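Local coordinates for Pex (Synechococcus elongatus PCC 7942, PDB 2E1N), which is a circadian clock modifier (period extender) of the cyanobacterium and probably binds DNA through a PadR-like winged-helix domain, at residues V36-A41 against I54-T59; H45-G50 against S85-K90; P62-S67 against E119-S124. One frame throughout, in Å; residues are numbered along the deposited sequence.

Contact 1 (V36-A41 against I54-T59); sequences VCYVLA and IQHLET
Y38 of helix 32-43 points its phenol at helix 50-60, where L57 lies over the ring and H56 meets the hydroxyl end. With CG anti to the backbone N (chi1 162°), the ring is carried from one helix to the other. The L57 methyl CD1 sits over the centre of one face, 3.9 Å from the Y38 ring centroid and only 13° off the ring normal, which makes a clear CH-pi contact. Nearer its own backbone, L57 also sets CB against the phenol end, 3.8 Å from Y38 CZ. H56 comes in near the plane of the phenol instead, and its own edge faces the oxygen: H56 CD2 is 3.3 Å from Y38 OH. L57 N is also close to that oxygen, but the angle is too poor for a hydrogen bond. The hydroxyl bonds instead to L53 O, one turn back on helix 50-60, while the W118 ring of helix 110-123 meets the phenol, the two planes about 60° apart. Leucine, apolar and branched, suits the ring face; tyrosine packs on it while its hydroxyl reaches the main chain. The L53 O bond and the CH-pi contact together hold the phenol, so its buried polar atom is satisfied although no hydrogen bond joins the two segments.

Contact 2 (H45-G50 against S85-K90); sequences HEDSYG and SGYWKK
In the small antiparallel sheet of this winged-helix fold, the arrangement expected of a PadR-like protein, D47 and Y87 link the loop just before strand 48-49 to strand 84-89, the other outer strand. Strand 98-103 runs between the outer strands, pairing through its backbone with S48 on one side and with S85, Y87 and K89 on the other. Strands 48-49 and 84-89 are thus not neighbours, so the meeting is made by side chains, most of the reach coming from Y87. D47 stands two residues ahead of Y49, the N-cap residue of helix 50-60. Y87 belongs to strand 84-89, one arm of the beta hairpin that forms the wing. Its CG lies between the backbone N and the carbonyl carbon (chi1 62°), and from there the ring reaches over the central strand, touching M100 and Q102; D47 touches Q102 as well.

Tyrosine suits this place because its flat ring can lie over a neighbouring strand and still carry a donor at its far end, while aspartate offers a short, charged acceptor. The two side chains meet at about a right angle, with the carboxylate and ring planes 66° apart. Y87 OH donates to D47 OD2 at 2.8 Å, one hydrogen bond that ties the wing to the loop before strand 48-49 near the protein surface. The bond uses the anti lone pair of OD2, the one directed away from OD1. D47 OD2 itself lies at the phenol edge, near the ring plane, 3.4 Å from Y87 CE2.

Contact 3 (P62-S67 against E119-S124); sequences PNYRLS and ERYLSS
Y64 reaches from the short strand 64-65 to Y121 and L122 on the last turns of helix 110-123, bringing together the part of the winged-helix domain that follows helix 50-60 and the C-terminal helix. Strand 64-65 pairs in parallel with strand 28-29, and Y64 leaves it with CG anti to its carbonyl carbon (chi1 -61°), aimed at the helix.

The close packing is all at the outer end of this phenol. Y64 and Y121 approach from opposite directions: Y64 OH comes to 3.3 Å from Y121 CE2, and Y64 CZ is 3.9 Å from the same carbon. The two hydroxyls, Y64 OH and Y121 OH, stay 4.0 Å apart and are not hydrogen-bonded to each other. L122 runs past Y64 in the opposite sense and sets its CD2 methyl 3.8 Å from Y64 CE2. Two tyrosines and a leucine suit a partly exposed site, since ring carbons and a methyl can pack and the hydroxyls tolerate water. Y64 also rests on L57 and L30, and Y121 touches L34 of its own chain and F22 of the second subunit, so the cluster lies beside the dimer interface.

Away from this cluster the contact is looser. On the helix side it gives way to the exposed end of the modelled chain, around S123. On the strand side the R65 side chain folds back over its own segment, and its ion pair with E58 is long and weak. R65 NH1 instead grips two main-chain carbonyls, donating to P62 O and to Y64 O, each at 2.9 Å.

Overall arrangement
Contact 1 is the buried one, close to the centre of the chain, whereas contacts 2 and 3 lie near the surface on opposite sides of that centre. Contacts 1 and 2 interleave along the chain, since strand 48-49 connects helix 32-43 to helix 50-60. Contact 3 touches contact 1 directly: L57 packs against the backbone of R65 and L66, and I54 against L66. A tyrosine carries each contact, but its surroundings differ. Only contact 2 has a hydrogen bond across it, from hydroxyl to carboxylate. In the core the ring face is covered by a leucine and the hydroxyl bonds to L53 O, outside the segments; at the C-terminal helix the meeting is apolar packing.

Contact 1 (V36-A41 against I54-T59)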
# COMPACT_ATOMS: atom_id res chain seq x y z
N VAL B 36 4.58 15.15 -0.13
CA VAL B 36 4.35 16.54 -0.52
C VAL B 36 2.90 16.96 -0.25
O VAL B 36 2.65 18.03 0.31
CB VAL B 36 4.77 16.79 -1.99
CG1 VAL B 36 4.18 18.20 -2.45
CG2 VAL B 36 6.22 16.73 -2.13
N CYS B 37 1.94 16.12 -0.63
CA CYS B 37 0.51 16.47 -0.43
C CYS B 37 0.10 16.46 1.04
O CYS B 37 -0.65 17.34 1.49
CB CYS B 37 -0.34 15.53 -1.24
SG CYS B 37 0.08 15.68 -3.00
N TYR B 38 0.59 15.48 1.81
CA TYR B 38 0.35 15.44 3.27
C TYR B 38 0.92 16.70 3.96
O TYR B 38 0.25 17.37 4.75
CB TYR B 38 0.96 14.16 3.88
CG TYR B 38 1.14 14.29 5.40
CD1 TYR B 38 0.03 14.39 6.25
CD2 TYR B 38 2.40 14.34 5.96
CE1 TYR B 38 0.21 14.56 7.63
CE2 TYR B 38 2.57 14.49 7.34
CZ TYR B 38 1.45 14.64 8.15
OH TYR B 38 1.55 14.81 9.50
N VAL B 39 2.17 17.02 3.69
CA VAL B 39 2.77 18.18 4.32
C VAL B 39 1.96 19.42 4.00
O VAL B 39 1.63 20.20 4.90
CB VAL B 39 4.23 18.33 3.89
CG1 VAL B 39 4.82 19.66 4.32
CG2 VAL B 39 5.06 17.13 4.44
N LEU B 40 1.57 19.59 2.75
CA LEU B 40 0.76 20.75 2.40
C LEU B 40 -0.61 20.79 3.06
O LEU B 40 -1.06 21.86 3.48
CB LEU B 40 0.68 20.89 0.88
CG LEU B 40 2.00 21.34 0.20
CD1 LEU B 40 1.77 21.42 -1.32
CD2 LEU B 40 2.60 22.69 0.76
N ALA B 41 -1.23 19.62 3.21
CA ALA B 41 -2.51 19.49 3.96
C ALA B 41 -2.35 20.02 5.40
O ALA B 41 -3.25 20.72 5.89
CB ALA B 41 -3.01 18.05 3.94
N ILE B 54 6.11 14.23 11.16
CA ILE B 54 6.24 12.77 11.25
C ILE B 54 5.31 12.18 12.32
O ILE B 54 4.62 11.16 12.07
CB ILE B 54 7.74 12.36 11.47
CG1 ILE B 54 8.57 12.72 10.22
CG2 ILE B 54 7.87 10.88 11.81
CD1 ILE B 54 10.04 12.57 10.30
N GLN B 55 5.33 12.76 13.52
CA GLN B 55 4.55 12.29 14.66
C GLN B 55 3.04 12.44 14.43
O GLN B 55 2.26 11.52 14.73
CB GLN B 55 4.95 13.02 15.94
CG GLN B 55 4.17 12.56 17.13
CD GLN B 55 4.46 13.37 18.37
OE1 GLN B 55 5.61 13.81 18.60
NE2 GLN B 55 3.42 13.60 19.18
N HIS B 56 2.65 13.58 13.87
CA HIS B 56 1.27 13.89 13.61
C HIS B 56 0.69 12.88 12.63
O HIS B 56 -0.46 12.49 12.76
CB HIS B 56 1.16 15.30 13.04
CG HIS B 56 -0.23 15.71 12.71
ND1 HIS B 56 -1.21 15.85 13.67
CD2 HIS B 56 -0.80 16.04 11.53
CE1 HIS B 56 -2.33 16.25 13.08
NE2 HIS B 56 -2.11 16.38 11.78
N LEU B 57 1.51 12.44 11.67
CA LEU B 57 1.01 11.50 10.67
C LEU B 57 0.63 10.17 11.36
O LEU B 57 -0.43 9.57 11.15
CB LEU B 57 2.07 11.23 9.62
CG LEU B 57 1.69 10.20 8.57
CD1 LEU B 57 0.55 10.73 7.76
CD2 LEU B 57 2.88 9.88 7.71
N GLU B 58 1.53 9.68 12.17
CA GLU B 58 1.28 8.40 12.87
C GLU B 58 0.14 8.49 13.86
O GLU B 58 -0.65 7.53 14.02
CB GLU B 58 2.53 7.95 13.62
CG GLU B 58 2.27 6.65 14.38
CD GLU B 58 3.50 6.11 15.12
OE1 GLU B 58 4.64 6.60 14.88
OE2 GLU B 58 3.28 5.24 15.99
N THR B 59 0.04 9.60 14.55
CA THR B 59 -0.99 9.72 15.60
C THR B 59 -2.40 9.83 14.97
O THR B 59 -3.35 9.23 15.45
CB THR B 59 -0.74 10.90 16.49
OG1 THR B 59 -0.77 12.06 15.69
CG2 THR B 59 0.62 10.83 17.17

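Contact 2 (H45-G50 against S85-K90)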
# COMPACT_ATOMS: atom_id res chain seq x y z
N HIS B 45 -3.36 24.53 7.51
CA HIS B 45 -3.97 24.87 8.80
C HIS B 45 -3.03 25.46 9.86
O HIS B 45 -3.49 26.19 10.73
CB HIS B 45 -4.60 23.64 9.40
CG HIS B 45 -5.41 22.85 8.42
ND1 HIS B 45 -5.22 21.49 8.23
CD2 HIS B 45 -6.37 23.23 7.55
CE1 HIS B 45 -6.06 21.07 7.30
NE2 HIS B 45 -6.76 22.10 6.87
N GLU B 46 -1.76 25.08 9.84
CA GLU B 46 -0.84 25.47 10.90
C GLU B 46 0.60 25.36 10.40
O GLU B 46 0.90 24.47 9.61
CB GLU B 46 -1.01 24.54 12.11
CG GLU B 46 -0.72 23.07 11.83
CD GLU B 46 -0.99 22.15 13.02
OE1 GLU B 46 -1.29 22.66 14.13
OE2 GLU B 46 -0.88 20.91 12.84
N ASP B 47 1.49 26.20 10.93
CA ASP B 47 2.91 26.04 10.67
C ASP B 47 3.36 24.77 11.41
O ASP B 47 2.80 24.42 12.46
CB ASP B 47 3.70 27.23 11.20
CG ASP B 47 3.38 28.52 10.48
OD1 ASP B 47 2.49 28.55 9.60
OD2 ASP B 47 4.03 29.54 10.85
N SER B 48 4.37 24.10 10.90
CA SER B 48 4.85 22.88 11.54
C SER B 48 6.36 22.71 11.36
O SER B 48 7.05 23.61 10.85
CB SER B 48 4.01 21.67 11.08
OG SER B 48 4.21 20.52 11.93
N TYR B 49 6.87 21.60 11.86
CA TYR B 49 8.28 21.28 11.82
C TYR B 49 8.44 19.77 11.62
O TYR B 49 7.48 19.01 11.79
CB TYR B 49 8.96 21.77 13.07
CG TYR B 49 8.41 21.29 14.41
CD1 TYR B 49 9.10 20.35 15.17
CD2 TYR B 49 7.24 21.82 14.95
CE1 TYR B 49 8.64 19.93 16.41
CE2 TYR B 49 6.75 21.38 16.21
CZ TYR B 49 7.46 20.46 16.92
OH TYR B 49 7.01 20.02 18.15
N GLY B 50 9.63 19.34 11.22
CA GLY B 50 9.85 17.94 10.81
C GLY B 50 9.36 16.92 11.80
O GLY B 50 8.60 15.98 11.47
N SER B 85 8.07 28.15 2.87
CA SER B 85 9.24 28.81 3.37
C SER B 85 9.51 28.39 4.80
O SER B 85 8.64 27.81 5.46
CB SER B 85 9.08 30.32 3.26
OG SER B 85 7.97 30.77 4.00
N GLY B 86 10.74 28.59 5.22
CA GLY B 86 11.17 28.22 6.53
C GLY B 86 11.54 29.43 7.34
O GLY B 86 11.75 30.52 6.82
N TYR B 87 11.56 29.22 8.65
CA TYR B 87 12.03 30.21 9.60
C TYR B 87 12.53 29.50 10.83
O TYR B 87 12.16 28.38 11.09
CB TYR B 87 10.95 31.22 9.98
CG TYR B 87 9.71 30.72 10.66
CD1 TYR B 87 9.61 30.76 12.06
CD2 TYR B 87 8.61 30.31 9.94
CE1 TYR B 87 8.47 30.35 12.67
CE2 TYR B 87 7.44 29.88 10.57
CZ TYR B 87 7.38 29.92 11.94
OH TYR B 87 6.23 29.51 12.58
N TRP B 88 13.39 30.17 11.57
CA TRP B 88 13.99 29.56 12.75
C TRP B 88 13.21 30.00 13.96
O TRP B 88 12.87 31.19 14.11
CB TRP B 88 15.45 30.01 12.92
CG TRP B 88 16.39 29.43 11.97
CD1 TRP B 88 17.04 30.09 10.96
CD2 TRP B 88 16.79 28.06 11.88
NE1 TRP B 88 17.83 29.20 10.26
CE2 TRP B 88 17.70 27.96 10.81
CE3 TRP B 88 16.49 26.91 12.62
CZ2 TRP B 88 18.31 26.75 10.47
CZ3 TRP B 88 17.07 25.71 12.26
CH2 TRP B 88 17.96 25.64 11.19
N LYS B 89 12.99 29.06 14.89
CA LYS B 89 12.25 29.36 16.08
C LYS B 89 13.01 28.90 17.33
O LYS B 89 13.60 27.83 17.34
CB LYS B 89 10.88 28.70 16.05
CG LYS B 89 10.09 28.90 17.34
CD LYS B 89 8.70 28.27 17.28
CE LYS B 89 7.64 29.27 16.80
NZ LYS B 89 7.01 30.04 17.95
N LYS B 90 12.97 29.73 18.37
CA LYS B 90 13.57 29.41 19.67
C LYS B 90 12.68 28.43 20.43
O LYS B 90 11.51 28.71 20.64
CB LYS B 90 13.74 30.73 20.46
CG LYS B 90 14.05 30.58 21.93
CD LYS B 90 15.25 29.68 22.19
CE LYS B 90 15.38 29.39 23.66
NZ LYS B 90 16.47 28.41 23.89

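Contact 3 (P62-S67 against E119-S124)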
# COMPACT_ATOMS: atom_id res chain seq x y z
N PRO B 62 -2.65 6.25 11.54
CA PRO B 62 -1.72 5.17 11.90
C PRO B 62 -1.45 4.11 10.86
O PRO B 62 -0.58 3.27 11.07
CB PRO B 62 -2.32 4.56 13.16
CG PRO B 62 -3.62 5.23 13.41
CD PRO B 62 -3.83 6.33 12.43
N ASN B 63 -2.17 4.12 9.74
CA ASN B 63 -1.85 3.22 8.67
C ASN B 63 -0.62 3.68 7.89
O ASN B 63 -0.20 2.97 6.99
CB ASN B 63 -3.00 3.10 7.65
CG ASN B 63 -4.23 2.42 8.22
OD1 ASN B 63 -4.14 1.47 8.98
ND2 ASN B 63 -5.40 2.93 7.83
N TYR B 64 -0.12 4.90 8.18
CA TYR B 64 1.01 5.49 7.46
C TYR B 64 2.13 5.89 8.38
O TYR B 64 1.89 6.17 9.57
CB TYR B 64 0.56 6.76 6.73
CG TYR B 64 -0.51 6.41 5.74
CD1 TYR B 64 -0.19 5.70 4.59
CD2 TYR B 64 -1.83 6.70 6.00
CE1 TYR B 64 -1.19 5.32 3.67
CE2 TYR B 64 -2.84 6.31 5.11
CZ TYR B 64 -2.51 5.62 3.95
OH TYR B 64 -3.51 5.25 3.07
N ARG B 65 3.31 5.99 7.79
CA ARG B 65 4.51 6.54 8.45
C ARG B 65 5.23 7.43 7.43
O ARG B 65 5.05 7.29 6.21
CB ARG B 65 5.48 5.41 8.87
CG ARG B 65 4.96 4.48 10.00
CD ARG B 65 4.71 5.20 11.32
NE ARG B 65 4.29 4.25 12.34
CZ ARG B 65 3.04 3.80 12.48
NH1 ARG B 65 2.05 4.27 11.72
NH2 ARG B 65 2.75 2.87 13.40
N LEU B 66 6.08 8.32 7.96
CA LEU B 66 6.90 9.21 7.16
C LEU B 66 8.30 9.13 7.69
O LEU B 66 8.52 9.28 8.90
CB LEU B 66 6.35 10.64 7.24
CG LEU B 66 7.12 11.73 6.50
CD1 LEU B 66 7.21 11.35 5.00
CD2 LEU B 66 6.30 13.00 6.74
N SER B 67 9.26 8.85 6.79
CA SER B 67 10.66 8.83 7.13
C SER B 67 11.30 10.21 7.02
O SER B 67 10.87 11.09 6.26
CB SER B 67 11.43 7.83 6.27
OG SER B 67 11.52 8.28 4.90
N GLU B 119 -6.30 14.15 0.68
CA GLU B 119 -7.59 13.84 1.29
C GLU B 119 -8.37 12.84 0.43
O GLU B 119 -8.97 11.87 0.94
CB GLU B 119 -8.42 15.10 1.54
CG GLU B 119 -7.75 16.19 2.37
CD GLU B 119 -7.48 15.82 3.85
OE1 GLU B 119 -6.65 16.52 4.48
OE2 GLU B 119 -8.09 14.86 4.39
N ARG B 120 -8.33 13.05 -0.88
CA ARG B 120 -9.02 12.12 -1.79
C ARG B 120 -8.40 10.72 -1.68
O ARG B 120 -9.13 9.73 -1.57
CB ARG B 120 -9.04 12.66 -3.22
CG ARG B 120 -10.01 13.85 -3.39
CD ARG B 120 -10.55 14.00 -4.82
NE ARG B 120 -11.31 15.24 -5.03
CZ ARG B 120 -12.61 15.33 -5.35
NH1 ARG B 120 -13.37 14.25 -5.49
NH2 ARG B 120 -13.17 16.52 -5.51
N TYR B 121 -7.07 10.66 -1.66
CA TYR B 121 -6.35 9.41 -1.47
C TYR B 121 -6.77 8.70 -0.18
O TYR B 121 -6.93 7.47 -0.15
CB TYR B 121 -4.85 9.68 -1.46
CG TYR B 121 -3.99 8.47 -1.19
CD1 TYR B 121 -3.49 7.71 -2.23
CD2 TYR B 121 -3.65 8.11 0.11
CE1 TYR B 121 -2.69 6.62 -2.00
CE2 TYR B 121 -2.86 7.03 0.35
CZ TYR B 121 -2.39 6.28 -0.71
OH TYR B 121 -1.57 5.20 -0.46
N LEU B 122 -6.97 9.48 0.88
CA LEU B 122 -7.36 8.90 2.17
C LEU B 122 -8.71 8.20 2.10
O LEU B 122 -8.87 7.10 2.64
CB LEU B 122 -7.38 9.97 3.26
CG LEU B 122 -5.99 10.38 3.72
CD1 LEU B 122 -6.12 11.41 4.79
CD2 LEU B 122 -5.17 9.15 4.17
N SER B 123 -9.68 8.82 1.44
CA SER B 123 -10.99 8.18 1.26
C SER B 123 -10.97 6.99 0.29
O SER B 123 -11.86 6.14 0.34
CB SER B 123 -12.04 9.21 0.85
OG SER B 123 -11.51 10.18 -0.03
N SER B 124 -9.96 6.91 -0.58
CA SER B 124 -9.84 5.81 -1.54
C SER B 124 -9.20 4.57 -0.95
O SER B 124 -9.88 3.56 -0.77
CB SER B 124 -9.03 6.25 -2.75
OG SER B 124 -9.76 7.17 -3.52